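Local coordinates for protein Cif-like 1 (Burkholderia cenocepacia, PDB 7JQY) that is an octameric, Cif-like epoxide hydrolase of the alpha/beta hydrolase fold, probably opening epoxide rings by adding water, at residues L54-W64 / A80-E88. The protein carries 1 engineered substitution. Sequence-based numbering, arbitrary orientation.
Sequences LHGWPQTWYTW and AVDYRGAGE
The His55 imidazole is wedged between the segments 54-64 and 80-88, with CE1 3.4 Å above the centre of the Tyr83 ring and the two planes inclined at 32°. Thr60 CA lies over one face of the imidazole, while Val81 O, Asp82 CA and the methyl of Ala86 line its edge; that methyl, CB, is 3.5 Å from His55 CE1. His55 CG sits between its backbone N and carbonyl carbon (chi1 67°), which brings the imidazole across to the Tyr83 ring. The imidazole is held at both nitrogens: ND1 donates in the ring plane to Gly56 O, 2.9 Å away, and NE2 accepts a weak bond from Tyr83 N. Gly56 O also receives Gln59 N, so one carbonyl takes two donors and the 56-59 turn is closed.

Farther along, Trp61 N gives a 2.9 Å bond to Asp82 OD1, nearly along the C-O axis, and the indole presents its CD1 edge to the same carboxylate, the planes 41° apart. Asp82 OD2 takes Glu88 N from above the carboxylate plane and also meets His39 ND1. A water accepts from His55 N and donates to Val81 O.

Strands 50-54 and 77-82 are parallel neighbours here, and the HGWP loop following the first, with its cis-proline Pro58, is the HGXP motif of epoxide hydrolases, which probably contributes to the oxyanion hole. Trp57 N bonds Ser123 OG, an engineered residue probably at the nucleophile position.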
loop_
_atom_site.group_PDB
_atom_site.type_symbol
_atom_site.label_atom_id
_atom_site.label_comp_id
_atom_site.label_asym_id
_atom_site.label_seq_id
_atom_site.Cartn_x
_atom_site.Cartn_y
_atom_site.Cartn_z
ATOM N N LEU B 54 6.277 32.484 18.266
ATOM C CA LEU B 54 5.158 31.610 17.942
ATOM C C LEU B 54 5.132 31.356 16.438
ATOM O O LEU B 54 4.879 32.278 15.643
ATOM C CB LEU B 54 3.832 32.217 18.411
ATOM C CG LEU B 54 3.625 32.457 19.915
ATOM C CD1 LEU B 54 2.281 33.129 20.153
ATOM C CD2 LEU B 54 3.739 31.159 20.734
ATOM N N HIS B 55 5.360 30.098 16.062
ATOM C CA HIS B 55 5.327 29.622 14.689
ATOM C C HIS B 55 3.884 29.571 14.172
ATOM O O HIS B 55 2.922 29.892 14.876
ATOM C CB HIS B 55 5.939 28.226 14.617
ATOM C CG HIS B 55 5.117 27.207 15.330
ATOM N ND1 HIS B 55 3.985 26.651 14.779
ATOM C CD2 HIS B 55 5.221 26.690 16.578
ATOM C CE1 HIS B 55 3.439 25.816 15.643
ATOM N NE2 HIS B 55 4.170 25.823 16.744
ATOM N N GLY B 56 3.725 29.116 12.933
ATOM C CA GLY B 56 2.426 28.944 12.322
ATOM C C GLY B 56 2.266 27.562 11.708
ATOM O O GLY B 56 2.872 26.579 12.155
ATOM N N TRP B 57 1.398 27.493 10.688
ATOM C CA TRP B 57 1.132 26.291 9.904
ATOM C C TRP B 57 1.818 26.387 8.547
ATOM O O TRP B 57 1.740 27.433 7.889
ATOM C CB TRP B 57 -0.372 26.085 9.691
ATOM C CG TRP B 57 -0.711 24.702 9.212
ATOM C CD1 TRP B 57 -1.121 23.638 9.981
ATOM C CD2 TRP B 57 -0.641 24.214 7.865
ATOM N NE1 TRP B 57 -1.312 22.530 9.191
ATOM C CE2 TRP B 57 -1.020 22.854 7.892
ATOM C CE3 TRP B 57 -0.286 24.793 6.638
ATOM C CZ2 TRP B 57 -1.059 22.067 6.739
ATOM C CZ3 TRP B 57 -0.324 24.012 5.497
ATOM C CH2 TRP B 57 -0.708 22.660 5.557
ATOM N N PRO B 58 2.506 25.324 8.090
ATOM C CA PRO B 58 2.745 24.054 8.782
ATOM C C PRO B 58 4.118 24.045 9.434
ATOM O O PRO B 58 5.059 23.515 8.850
ATOM C CB PRO B 58 2.687 23.033 7.651
ATOM C CG PRO B 58 3.210 23.818 6.414
ATOM C CD PRO B 58 3.124 25.313 6.753
ATOM N N GLN B 59 4.243 24.620 10.622
ATOM C CA GLN B 59 5.547 24.858 11.215
ATOM C C GLN B 59 5.583 24.334 12.646
ATOM O O GLN B 59 4.587 23.856 13.191
ATOM C CB GLN B 59 5.894 26.351 11.177
ATOM C CG GLN B 59 5.671 26.977 9.785
ATOM C CD GLN B 59 6.137 28.405 9.720
ATOM O OE1 GLN B 59 5.710 29.254 10.515
ATOM N NE2 GLN B 59 7.037 28.682 8.790
ATOM N N THR B 60 6.778 24.394 13.224
ATOM C CA THR B 60 7.036 24.150 14.631
ATOM C C THR B 60 7.981 25.243 15.094
ATOM O O THR B 60 8.326 26.147 14.322
ATOM C CB THR B 60 7.667 22.771 14.867
ATOM O OG1 THR B 60 8.938 22.743 14.215
ATOM C CG2 THR B 60 6.781 21.642 14.355
ATOM N N TRP B 61 8.453 25.125 16.340
ATOM C CA TRP B 61 9.485 26.030 16.843
ATOM C C TRP B 61 10.687 26.091 15.910
ATOM O O TRP B 61 11.392 27.107 15.863
ATOM C CB TRP B 61 9.937 25.585 18.239
ATOM C CG TRP B 61 10.822 24.372 18.197
ATOM C CD1 TRP B 61 10.433 23.068 18.332
ATOM C CD2 TRP B 61 12.242 24.345 17.974
ATOM N NE1 TRP B 61 11.519 22.236 18.204
ATOM C CE2 TRP B 61 12.642 22.993 17.992
ATOM C CE3 TRP B 61 13.212 25.334 17.765
ATOM C CZ2 TRP B 61 13.968 22.606 17.810
ATOM C CZ3 TRP B 61 14.534 24.943 17.590
ATOM C CH2 TRP B 61 14.895 23.592 17.607
ATOM N N TYR B 62 10.942 25.007 15.169
ATOM C CA TYR B 62 12.148 24.889 14.355
ATOM C C TYR B 62 12.279 26.020 13.339
ATOM O O TYR B 62 13.377 26.246 12.815
ATOM C CB TYR B 62 12.143 23.521 13.660
ATOM C CG TYR B 62 13.343 23.204 12.777
ATOM C CD1 TYR B 62 14.541 22.753 13.324
ATOM C CD2 TYR B 62 13.264 23.325 11.390
ATOM C CE1 TYR B 62 15.633 22.439 12.511
ATOM C CE2 TYR B 62 14.340 23.012 10.577
ATOM C CZ TYR B 62 15.526 22.574 11.140
ATOM O OH TYR B 62 16.599 22.269 10.328
ATOM N N THR B 63 11.191 26.736 13.042
ATOM C CA THR B 63 11.283 27.814 12.068
ATOM C C THR B 63 12.099 28.999 12.578
ATOM O O THR B 63 12.603 29.777 11.764
ATOM C CB THR B 63 9.880 28.261 11.631
ATOM O OG1 THR B 63 9.986 29.013 10.422
ATOM C CG2 THR B 63 9.202 29.118 12.685
ATOM N N TRP B 64 12.285 29.124 13.889
ATOM C CA TRP B 64 13.042 30.211 14.495
ATOM C C TRP B 64 14.510 29.868 14.695
ATOM O O TRP B 64 15.208 30.593 15.410
ATOM C CB TRP B 64 12.422 30.602 15.841
ATOM C CG TRP B 64 10.962 30.929 15.737
ATOM C CD1 TRP B 64 9.925 30.150 16.127
ATOM C CD2 TRP B 64 10.387 32.117 15.188
ATOM N NE1 TRP B 64 8.735 30.775 15.871
ATOM C CE2 TRP B 64 8.989 31.989 15.292
ATOM C CE3 TRP B 64 10.918 33.282 14.617
ATOM C CZ2 TRP B 64 8.109 32.979 14.845
ATOM C CZ3 TRP B 64 10.038 34.271 14.174
ATOM C CH2 TRP B 64 8.655 34.109 14.288
ATOM N N ALA B 80 10.751 29.584 22.310
ATOM C CA ALA B 80 10.071 29.205 21.078
ATOM C C ALA B 80 9.165 28.027 21.393
ATOM O O ALA B 80 9.647 26.958 21.786
ATOM C CB ALA B 80 11.069 28.848 19.977
ATOM N N VAL B 81 7.860 28.229 21.250
ATOM C CA VAL B 81 6.846 27.301 21.739
ATOM C C VAL B 81 6.225 26.551 20.568
ATOM O O VAL B 81 5.896 27.151 19.539
ATOM C CB VAL B 81 5.757 28.051 22.538
ATOM C CG1 VAL B 81 4.809 27.071 23.208
ATOM C CG2 VAL B 81 6.390 28.987 23.547
ATOM N N ASP B 82 6.052 25.239 20.731
ATOM C CA ASP B 82 5.102 24.492 19.912
ATOM C C ASP B 82 3.722 24.726 20.508
ATOM O O ASP B 82 3.423 24.203 21.587
ATOM C CB ASP B 82 5.422 22.997 19.904
ATOM C CG ASP B 82 6.660 22.643 19.072
ATOM O OD1 ASP B 82 7.022 23.414 18.146
ATOM O OD2 ASP B 82 7.252 21.565 19.339
ATOM N N TYR B 83 2.869 25.495 19.823
ATOM C CA TYR B 83 1.578 25.783 20.441
ATOM C C TYR B 83 0.696 24.534 20.447
ATOM O O TYR B 83 1.056 23.486 19.902
ATOM C CB TYR B 83 0.865 26.971 19.770
ATOM C CG TYR B 83 0.635 26.954 18.275
ATOM C CD1 TYR B 83 0.056 25.873 17.632
ATOM C CD2 TYR B 83 0.937 28.085 17.511
ATOM C CE1 TYR B 83 -0.168 25.890 16.261
ATOM C CE2 TYR B 83 0.717 28.118 16.156
ATOM C CZ TYR B 83 0.160 27.027 15.531
ATOM O OH TYR B 83 -0.050 27.077 14.172
ATOM N N ARG B 84 -0.462 24.652 21.104
ATOM C CA ARG B 84 -1.393 23.534 21.260
ATOM C C ARG B 84 -1.632 22.830 19.931
ATOM O O ARG B 84 -1.995 23.469 18.935
ATOM C CB ARG B 84 -2.724 24.020 21.854
ATOM C CG ARG B 84 -3.804 22.928 21.956
ATOM C CD ARG B 84 -5.163 23.471 22.435
ATOM N NE ARG B 84 -5.069 24.063 23.768
ATOM C CZ ARG B 84 -5.848 23.757 24.803
ATOM N NH1 ARG B 84 -5.655 24.367 25.964
ATOM N NH2 ARG B 84 -6.824 22.867 24.682
ATOM N N GLY B 85 -1.359 21.524 19.905
ATOM C CA GLY B 85 -1.590 20.701 18.735
ATOM C C GLY B 85 -0.405 20.556 17.797
ATOM O O GLY B 85 -0.457 19.724 16.884
ATOM N N ALA B 86 0.653 21.336 17.974
ATOM C CA ALA B 86 1.760 21.359 17.031
ATOM C C ALA B 86 3.042 20.767 17.605
ATOM O O ALA B 86 3.313 20.864 18.805
ATOM C CB ALA B 86 2.043 22.792 16.567
ATOM N N GLY B 87 3.876 20.246 16.705
ATOM C CA GLY B 87 5.188 19.777 17.108
ATOM C C GLY B 87 5.063 18.669 18.136
ATOM O O GLY B 87 4.276 17.730 17.982
ATOM N N GLU B 88 5.832 18.799 19.213
ATOM C CA GLU B 88 5.868 17.838 20.299
ATOM C C GLU B 88 4.845 18.141 21.390
ATOM O O GLU B 88 4.862 17.496 22.440
ATOM C CB GLU B 88 7.279 17.794 20.889
ATOM C CG GLU B 88 8.331 17.395 19.871
ATOM C CD GLU B 88 8.094 15.991 19.333
ATOM O OE1 GLU B 88 7.962 15.046 20.140
ATOM O OE2 GLU B 88 8.029 15.832 18.096
HETATM O O HOH W 1 7.394 28.890 17.972
#